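Local coordinates for dihydrodipicolinate synthase (Agrobacterium tumefaciens, PDB 3B4U), which probably catalyses the condensation of pyruvate with aspartate semialdehyde in lysine biosynthesis, as a lyase of the TIM-barrel dihydrodipicolinate synthase family, at residues Q3-L7 with V221-V226; L11-F15 with V250-V254; V113-L118 with V147-V151; F244-A249 with L270-S274. One frame throughout, in Å; residues are numbered along the deposited sequence.

Interaction 1 (Q3-L7 with V221-V226); sequences QKFGL and VRAMAV
V221 opens the contact by setting its CG1 against CD1 of L7 at 3.7 Å, the two side chains crossing at about a right angle. L7 can reach this far because its CG stands anti to the backbone N (chi1 178°), which sends both methyls out toward the helix. At R222 the other methyl takes over: L7 CD2 lies 3.7 Å from R222 N and packs on CB at the root of the arginine. The rest of that chain runs on extended, and its NH1 ends in a salt bridge with D39 and a hydrogen bond to the carbonyl of G37, while V226 CG2 of the same segment lies above one face of the guanidinium, off toward its rim. One turn on from V221, A225 brings its CB to 4.1 Å from L7 CD1, so this methyl touches both V221 and A225. The carbonyl of A225 is served by a water that donates to its O at 2.8 Å and accepts from K4 NZ. V226 closes the contact, resting CG2 on the bare CA of G6 at 4.0 Å and beside the backbone N of L7. D39 also accepts from L7 N, tying strand and arginine to one carboxylate. The C-terminal turns of helix 218-225 thus cover the start of strand 6-10 in the TIM barrel, with strand 208-211 beside them and L198 of helix 195-203 against A225.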
# COMPACT_ATOMS: atom_id res chain seq x y z
N GLN B 3 -14.00 8.45 29.87
CA GLN B 3 -12.66 8.73 29.30
C GLN B 3 -12.24 7.67 28.29
O GLN B 3 -11.36 7.92 27.47
CB GLN B 3 -11.62 8.88 30.42
CG GLN B 3 -10.15 8.85 29.99
CD GLN B 3 -9.44 7.50 30.21
OE1 GLN B 3 -9.74 6.49 29.55
NE2 GLN B 3 -8.48 7.49 31.14
N LYS B 4 -12.88 6.50 28.31
CA LYS B 4 -12.50 5.45 27.37
C LYS B 4 -12.74 5.90 25.93
O LYS B 4 -13.56 6.79 25.65
CB LYS B 4 -13.28 4.15 27.64
CG LYS B 4 -14.78 4.24 27.28
CD LYS B 4 -15.52 2.88 27.27
CE LYS B 4 -15.50 2.15 28.59
NZ LYS B 4 -16.46 0.98 28.58
N PHE B 5 -12.07 5.24 25.02
CA PHE B 5 -12.27 5.49 23.60
C PHE B 5 -13.73 5.33 23.19
O PHE B 5 -14.29 6.21 22.50
CB PHE B 5 -11.35 4.56 22.79
CG PHE B 5 -11.46 4.76 21.31
CD1 PHE B 5 -10.69 5.69 20.66
CD2 PHE B 5 -12.38 4.03 20.57
CE1 PHE B 5 -10.81 5.89 19.30
CE2 PHE B 5 -12.50 4.20 19.19
CZ PHE B 5 -11.71 5.15 18.57
N GLY B 6 -14.35 4.23 23.57
CA GLY B 6 -15.76 4.00 23.29
C GLY B 6 -15.99 3.40 21.91
O GLY B 6 -15.23 2.56 21.43
N LEU B 7 -17.08 3.82 21.29
CA LEU B 7 -17.48 3.33 19.98
C LEU B 7 -17.18 4.39 18.92
O LEU B 7 -17.68 5.51 19.00
CB LEU B 7 -18.98 2.99 19.96
CG LEU B 7 -19.49 2.52 18.60
CD1 LEU B 7 -18.72 1.28 18.09
CD2 LEU B 7 -20.99 2.25 18.64
N VAL B 221 -24.10 -2.30 18.39
CA VAL B 221 -22.65 -2.36 18.59
C VAL B 221 -22.25 -1.61 19.85
O VAL B 221 -21.35 -2.04 20.55
CB VAL B 221 -21.86 -1.90 17.34
CG1 VAL B 221 -20.37 -1.99 17.62
CG2 VAL B 221 -22.23 -2.76 16.12
N ARG B 222 -22.90 -0.48 20.16
CA ARG B 222 -22.56 0.25 21.38
C ARG B 222 -22.72 -0.62 22.63
O ARG B 222 -21.90 -0.58 23.54
CB ARG B 222 -23.39 1.53 21.48
CG ARG B 222 -22.95 2.38 22.65
CD ARG B 222 -23.81 3.63 22.86
NE ARG B 222 -23.38 4.30 24.09
CZ ARG B 222 -22.32 5.07 24.24
NH1 ARG B 222 -21.55 5.44 23.20
NH2 ARG B 222 -22.02 5.49 25.46
N ALA B 223 -23.77 -1.43 22.65
CA ALA B 223 -24.01 -2.29 23.82
C ALA B 223 -22.84 -3.24 24.02
O ALA B 223 -22.52 -3.60 25.15
CB ALA B 223 -25.31 -3.02 23.66
N MET B 224 -22.21 -3.67 22.94
CA MET B 224 -21.06 -4.54 22.99
C MET B 224 -19.77 -3.77 23.33
O MET B 224 -19.04 -4.13 24.26
CB MET B 224 -20.87 -5.24 21.64
CG MET B 224 -22.06 -6.05 21.16
SD MET B 224 -22.01 -6.53 19.31
CE MET B 224 -20.85 -7.95 19.47
N ALA B 225 -19.50 -2.71 22.59
CA ALA B 225 -18.22 -1.99 22.62
C ALA B 225 -18.07 -1.15 23.86
O ALA B 225 -16.95 -0.95 24.33
CB ALA B 225 -18.10 -1.09 21.37
N VAL B 226 -19.19 -0.61 24.37
CA VAL B 226 -19.16 0.28 25.53
C VAL B 226 -19.65 -0.46 26.75
O VAL B 226 -19.00 -0.42 27.80
CB VAL B 226 -19.97 1.58 25.26
CG1 VAL B 226 -20.03 2.47 26.52
CG2 VAL B 226 -19.35 2.32 24.09
O HOH W 1 -15.20 -0.30 26.42

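Interaction 2 (L11-F15 with V250-V254); sequences LTTPF and VKVLV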
# COMPACT_ATOMS: atom_id res chain seq x y z
N LEU B 11 -16.28 4.75 9.40
CA LEU B 11 -17.30 5.38 8.59
C LEU B 11 -17.15 5.02 7.12
O LEU B 11 -16.07 5.14 6.55
CB LEU B 11 -17.23 6.91 8.74
CG LEU B 11 -18.51 7.64 8.41
CD1 LEU B 11 -19.54 7.48 9.51
CD2 LEU B 11 -18.22 9.11 8.09
N THR B 12 -18.25 4.65 6.49
CA THR B 12 -18.28 4.45 5.05
C THR B 12 -18.20 5.79 4.32
O THR B 12 -18.67 6.82 4.81
CB THR B 12 -19.57 3.68 4.68
OG1 THR B 12 -20.70 4.24 5.37
CG2 THR B 12 -19.46 2.21 5.08
N THR B 13 -17.62 5.73 3.12
CA THR B 13 -17.41 6.90 2.28
C THR B 13 -18.35 6.79 1.10
O THR B 13 -18.22 5.84 0.32
CB THR B 13 -15.96 6.98 1.80
OG1 THR B 13 -15.07 7.03 2.92
CG2 THR B 13 -15.73 8.22 0.94
N PRO B 14 -19.29 7.74 0.92
CA PRO B 14 -20.22 7.67 -0.19
C PRO B 14 -19.66 8.34 -1.43
O PRO B 14 -19.08 9.42 -1.33
CB PRO B 14 -21.45 8.43 0.33
CG PRO B 14 -20.87 9.48 1.26
CD PRO B 14 -19.58 8.87 1.81
N PHE B 15 -19.87 7.72 -2.58
CA PHE B 15 -19.43 8.26 -3.87
C PHE B 15 -20.62 8.56 -4.78
O PHE B 15 -21.55 7.78 -4.87
CB PHE B 15 -18.50 7.28 -4.59
CG PHE B 15 -17.35 6.86 -3.75
CD1 PHE B 15 -16.32 7.75 -3.46
CD2 PHE B 15 -17.29 5.57 -3.22
CE1 PHE B 15 -15.25 7.37 -2.64
CE2 PHE B 15 -16.24 5.20 -2.42
CZ PHE B 15 -15.22 6.10 -2.13
N VAL B 250 -21.09 -4.09 3.83
CA VAL B 250 -21.46 -3.11 4.82
C VAL B 250 -22.23 -1.96 4.20
O VAL B 250 -23.26 -1.51 4.70
CB VAL B 250 -20.19 -2.59 5.55
CG1 VAL B 250 -20.49 -1.33 6.35
CG2 VAL B 250 -19.65 -3.65 6.49
N LYS B 251 -21.73 -1.47 3.06
CA LYS B 251 -22.42 -0.38 2.37
C LYS B 251 -23.83 -0.75 1.91
O LYS B 251 -24.75 0.06 2.01
CB LYS B 251 -21.55 0.12 1.22
CG LYS B 251 -20.30 0.89 1.69
CD LYS B 251 -19.44 1.37 0.51
CE LYS B 251 -19.52 2.88 0.38
NZ LYS B 251 -18.68 3.36 -0.74
N VAL B 252 -24.01 -1.99 1.46
CA VAL B 252 -25.36 -2.47 1.12
C VAL B 252 -26.29 -2.33 2.32
O VAL B 252 -27.42 -1.92 2.18
CB VAL B 252 -25.29 -3.96 0.65
CG1 VAL B 252 -26.67 -4.61 0.65
CG2 VAL B 252 -24.66 -4.12 -0.72
N LEU B 253 -25.80 -2.65 3.51
CA LEU B 253 -26.65 -2.57 4.70
C LEU B 253 -26.85 -1.15 5.21
O LEU B 253 -27.89 -0.85 5.77
CB LEU B 253 -26.16 -3.54 5.78
CG LEU B 253 -26.41 -5.00 5.37
CD1 LEU B 253 -25.85 -5.94 6.42
CD2 LEU B 253 -27.90 -5.30 5.17
N VAL B 254 -25.90 -0.24 4.96
CA VAL B 254 -26.18 1.18 5.19
C VAL B 254 -27.34 1.61 4.29
O VAL B 254 -28.29 2.22 4.77
CB VAL B 254 -24.95 2.08 4.96
CG1 VAL B 254 -25.35 3.53 5.18
CG2 VAL B 254 -23.84 1.66 5.92
O HOH W 2 -21.18 5.17 -2.22
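K251 reaches from its helix past T12 to the backbone of T13. From CB the chain leaves along the flank of the threonine: CG packs against T12 CG2 at 3.7 Å and more loosely against T12 CB, the two side chains running past each other in opposite directions. After CD a bend at chi3 (109°) turns the end of the chain, bringing CE to 3.2 Å from T13 O. NZ then donates to T13 O at 2.7 Å, with a C=O...N angle of 157° and the donor tilted 22° from the carbonyl plane. The same nitrogen lies 3.5 Å from F15 CE2, obliquely to a ring with T13 O above one face near its rim. E49 (salt bridge) and the D265 carbonyl (hydrogen bond) grip it too, a water held by F15 N adds a weak bond, and together they probably offset the cost of burying the ammonium. Beside the lysine, T12 CG2 touches V250 CG1 at 3.9 Å, while T12 OG1 and V254 CG2 meet tip to tip. The loop that follows strand 6-10 is thereby pinned between helix 246-258 and helix 23-35, whose H29 and M26 pack on T12 and T13; V252 and L253 turn instead to helix 275-289.

Interaction 3 (V113-L118 with V147-V151); sequences VSDDGL and VTLSV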
# COMPACT_ATOMS: atom_id res chain seq x y z
N VAL B 113 7.94 -8.30 6.76
CA VAL B 113 8.83 -7.39 7.45
C VAL B 113 8.95 -7.75 8.93
O VAL B 113 8.08 -8.33 9.52
CB VAL B 113 8.39 -5.93 7.25
CG1 VAL B 113 8.44 -5.55 5.76
CG2 VAL B 113 7.01 -5.65 7.86
N SER B 114 10.09 -7.38 9.49
CA SER B 114 10.43 -7.74 10.86
C SER B 114 9.88 -6.76 11.88
O SER B 114 9.62 -5.59 11.59
CB SER B 114 11.95 -7.83 11.02
OG SER B 114 12.54 -6.57 10.94
N ASP B 115 9.77 -7.21 13.13
CA ASP B 115 9.41 -6.32 14.22
C ASP B 115 10.41 -5.18 14.34
O ASP B 115 10.02 -4.04 14.59
CB ASP B 115 9.35 -7.06 15.56
CG ASP B 115 8.12 -7.89 15.73
OD1 ASP B 115 7.44 -8.20 14.74
OD2 ASP B 115 7.83 -8.24 16.90
N ASP B 116 11.71 -5.46 14.18
CA ASP B 116 12.69 -4.40 14.27
C ASP B 116 12.46 -3.34 13.19
O ASP B 116 12.54 -2.15 13.44
CB ASP B 116 14.10 -4.98 14.17
CG ASP B 116 14.54 -5.74 15.39
OD1 ASP B 116 13.88 -5.67 16.45
OD2 ASP B 116 15.59 -6.40 15.31
N GLY B 117 12.20 -3.78 11.96
CA GLY B 117 11.90 -2.87 10.88
C GLY B 117 10.68 -2.02 11.16
O GLY B 117 10.66 -0.82 10.91
N LEU B 118 9.65 -2.64 11.70
CA LEU B 118 8.43 -1.91 12.06
C LEU B 118 8.67 -0.91 13.20
O LEU B 118 8.19 0.21 13.13
CB LEU B 118 7.33 -2.89 12.43
CG LEU B 118 6.80 -3.71 11.26
CD1 LEU B 118 5.91 -4.80 11.79
CD2 LEU B 118 6.03 -2.82 10.24
N VAL B 147 0.71 -7.47 7.64
CA VAL B 147 1.69 -7.04 8.64
C VAL B 147 1.03 -7.17 10.00
O VAL B 147 0.08 -6.49 10.34
CB VAL B 147 2.18 -5.61 8.37
CG1 VAL B 147 3.21 -5.26 9.44
CG2 VAL B 147 2.75 -5.48 6.96
N THR B 148 1.50 -8.12 10.77
CA THR B 148 1.07 -8.27 12.14
C THR B 148 1.87 -7.36 13.05
O THR B 148 3.06 -7.24 12.89
CB THR B 148 1.25 -9.72 12.57
OG1 THR B 148 0.39 -10.56 11.76
CG2 THR B 148 0.90 -9.93 14.03
N LEU B 149 1.18 -6.74 13.99
CA LEU B 149 1.84 -6.01 15.07
C LEU B 149 1.84 -6.90 16.30
O LEU B 149 0.84 -7.06 16.98
CB LEU B 149 1.13 -4.67 15.33
CG LEU B 149 0.90 -3.77 14.11
CD1 LEU B 149 0.18 -2.49 14.53
CD2 LEU B 149 2.19 -3.49 13.38
N SER B 150 2.97 -7.50 16.58
CA SER B 150 3.07 -8.44 17.68
C SER B 150 2.86 -7.76 19.02
O SER B 150 3.06 -6.56 19.18
CB SER B 150 4.42 -9.14 17.66
OG SER B 150 5.44 -8.23 18.05
N VAL B 151 2.48 -8.55 20.02
CA VAL B 151 2.40 -8.05 21.38
C VAL B 151 3.72 -7.44 21.81
O VAL B 151 3.76 -6.37 22.43
CB VAL B 151 1.94 -9.17 22.35
CG1 VAL B 151 1.97 -8.68 23.79
CG2 VAL B 151 0.53 -9.67 21.96
O HOH W 3 5.09 -6.94 14.67
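L118 and V147 lie alongside each other and point in opposite directions, so that V147 CG1 faces the fork of the leucine and touches both its methyls, 3.6 Å from CD1 and 3.8 Å from CD2. V113 slants across the same valine and adds its CG2 to CG1 of V147 at 4.1 Å. L118 CD1 also looks toward L149 CD2, which completes a small apolar patch. Next to it the contact turns polar. S150 OG donates to D115 OD2 at 2.7 Å, approaching on the syn side but 33° out of the carboxylate plane. That hydroxyl is put there by its position between the backbone N and the carbonyl carbon (chi1 71°), from which it also accepts from L153 N and caps the next helix. The second oxygen, D115 OD1, receives a bond from a water that donates to T148 O as well and accepts from S150 N, so the carboxylate is held at both ends. S114 OG caps the aspartate's own helix by accepting from G117 N. The contact joins the N-terminal ends of the neighbouring helices 115-129 and 151-160 on the barrel's outer layer, with P106 against the apolar patch; P269 and V271 of the second subunit pack on V113 and S114.

Interaction 4 (F244-A249 with L270-S274); sequences FPVTPA and LVAIS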
# COMPACT_ATOMS: atom_id res chain seq x y z
N PHE B 244 -19.43 -12.53 1.13
CA PHE B 244 -19.40 -11.31 0.29
C PHE B 244 -18.21 -10.43 0.68
O PHE B 244 -17.80 -10.42 1.84
CB PHE B 244 -20.74 -10.56 0.44
CG PHE B 244 -21.96 -11.45 0.36
CD1 PHE B 244 -22.42 -11.92 -0.87
CD2 PHE B 244 -22.65 -11.82 1.50
CE1 PHE B 244 -23.54 -12.75 -0.94
CE2 PHE B 244 -23.77 -12.65 1.43
CZ PHE B 244 -24.21 -13.11 0.21
N PRO B 245 -17.62 -9.65 -0.27
CA PRO B 245 -16.59 -8.68 0.12
C PRO B 245 -17.07 -7.75 1.23
O PRO B 245 -18.18 -7.26 1.18
CB PRO B 245 -16.29 -7.91 -1.19
CG PRO B 245 -16.46 -8.96 -2.20
CD PRO B 245 -17.77 -9.64 -1.74
N VAL B 246 -16.24 -7.55 2.24
CA VAL B 246 -16.74 -7.00 3.51
C VAL B 246 -17.23 -5.56 3.38
O VAL B 246 -18.34 -5.24 3.81
CB VAL B 246 -15.67 -7.11 4.65
CG1 VAL B 246 -16.21 -6.61 5.97
CG2 VAL B 246 -15.12 -8.52 4.83
N THR B 247 -16.42 -4.68 2.81
CA THR B 247 -16.78 -3.29 2.77
C THR B 247 -17.97 -3.03 1.85
O THR B 247 -18.93 -2.35 2.24
CB THR B 247 -15.53 -2.44 2.46
OG1 THR B 247 -14.59 -2.62 3.53
CG2 THR B 247 -15.90 -0.96 2.32
N PRO B 248 -17.98 -3.61 0.63
CA PRO B 248 -19.18 -3.45 -0.19
C PRO B 248 -20.47 -3.97 0.50
O PRO B 248 -21.52 -3.35 0.37
CB PRO B 248 -18.82 -4.21 -1.47
CG PRO B 248 -17.29 -4.14 -1.55
CD PRO B 248 -16.89 -4.28 -0.10
N ALA B 249 -20.39 -5.06 1.25
CA ALA B 249 -21.56 -5.58 1.95
C ALA B 249 -22.03 -4.68 3.09
O ALA B 249 -23.22 -4.49 3.28
CB ALA B 249 -21.31 -7.00 2.46
N LEU B 270 -12.52 -2.14 -5.68
CA LEU B 270 -13.71 -2.85 -5.26
C LEU B 270 -14.74 -2.80 -6.38
O LEU B 270 -14.67 -1.93 -7.25
CB LEU B 270 -14.28 -2.26 -3.98
CG LEU B 270 -13.36 -2.24 -2.75
CD1 LEU B 270 -14.06 -1.69 -1.55
CD2 LEU B 270 -12.79 -3.63 -2.45
N VAL B 271 -15.69 -3.73 -6.33
CA VAL B 271 -16.81 -3.75 -7.25
C VAL B 271 -18.13 -3.83 -6.48
O VAL B 271 -18.17 -4.32 -5.39
CB VAL B 271 -16.68 -4.88 -8.28
CG1 VAL B 271 -15.40 -4.68 -9.14
CG2 VAL B 271 -16.74 -6.22 -7.67
N ALA B 272 -19.17 -3.31 -7.11
CA ALA B 272 -20.55 -3.31 -6.63
C ALA B 272 -21.02 -4.71 -6.27
O ALA B 272 -20.75 -5.64 -6.98
CB ALA B 272 -21.47 -2.73 -7.75
N ILE B 273 -21.73 -4.87 -5.16
CA ILE B 273 -22.49 -6.10 -4.90
C ILE B 273 -23.62 -6.23 -5.94
O ILE B 273 -24.35 -5.30 -6.17
CB ILE B 273 -23.11 -6.06 -3.48
CG1 ILE B 273 -22.03 -5.96 -2.39
CG2 ILE B 273 -24.02 -7.27 -3.25
CD1 ILE B 273 -21.19 -7.16 -2.25
N SER B 274 -23.77 -7.41 -6.53
CA SER B 274 -24.84 -7.63 -7.54
C SER B 274 -26.25 -7.60 -6.93
O SER B 274 -26.39 -7.80 -5.71
CB SER B 274 -24.67 -8.98 -8.22
OG SER B 274 -25.16 -10.00 -7.36
O HOH W 4 -21.80 -2.73 -2.61
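P248 O accepts a hydrogen bond of 3.1 Å from a water, which in turn takes a weak one from I273 N, and through this bridge the two backbones are linked. The rest of the contact is mostly apolar packing round the ring of P248. I273 lies on one side of that ring: its CG1 is 3.8 Å from P248 CB, and CD1 follows at 3.9 Å. This placement follows from CG1 standing anti to the carbonyl carbon (chi1 -62°), with a further turn at chi2 (-68°) that carries CD1 on toward the start of the helix. There it meets P245 CD at 4.3 Å and, about as far off, F244 CB. L270 comes from the opposite side, crossing the proline at about a right angle and bringing CD1 to 4.1 Å from P248 CG. V271 O lies at the rim of the ring, 3.9 Å from P248 CG, and T247 CB touches the leucine methyl from beside the proline. As a residue of the first helical turn, P248 fits without needing an N-H to donate. The loop 270-274 thus runs over the beginning of helix 246-258 and leads into helix 275-289, where S274 OG caps D277 N and I281 packs on F244 and A249; at its other end F110 and S114 of the second subunit pack on L270 and V271.

Overall arrangement
Interactions 2 and 4 share helix 246-258 and touch through V252 and I273, with centres about 10 Å apart, yet they differ in chemistry. Interaction 2 is wholly buried and turns on a lysine with several polar partners, whereas interaction 4, nearer the surface, is apolar apart from one bridging water. Interaction 1 is partly buried and mixes a leucine core with a lysine at its solvent-facing margin; it adjoins interaction 2 in sequence through the first barrel strand. Interaction 3, partly buried and farthest of the four from the chain's centre (about 20 Å), pairs a hydroxyl-carboxylate bond with aliphatic packing. Its S114 packs on V271 of the second subunit, the residue that belongs to interaction 4 there.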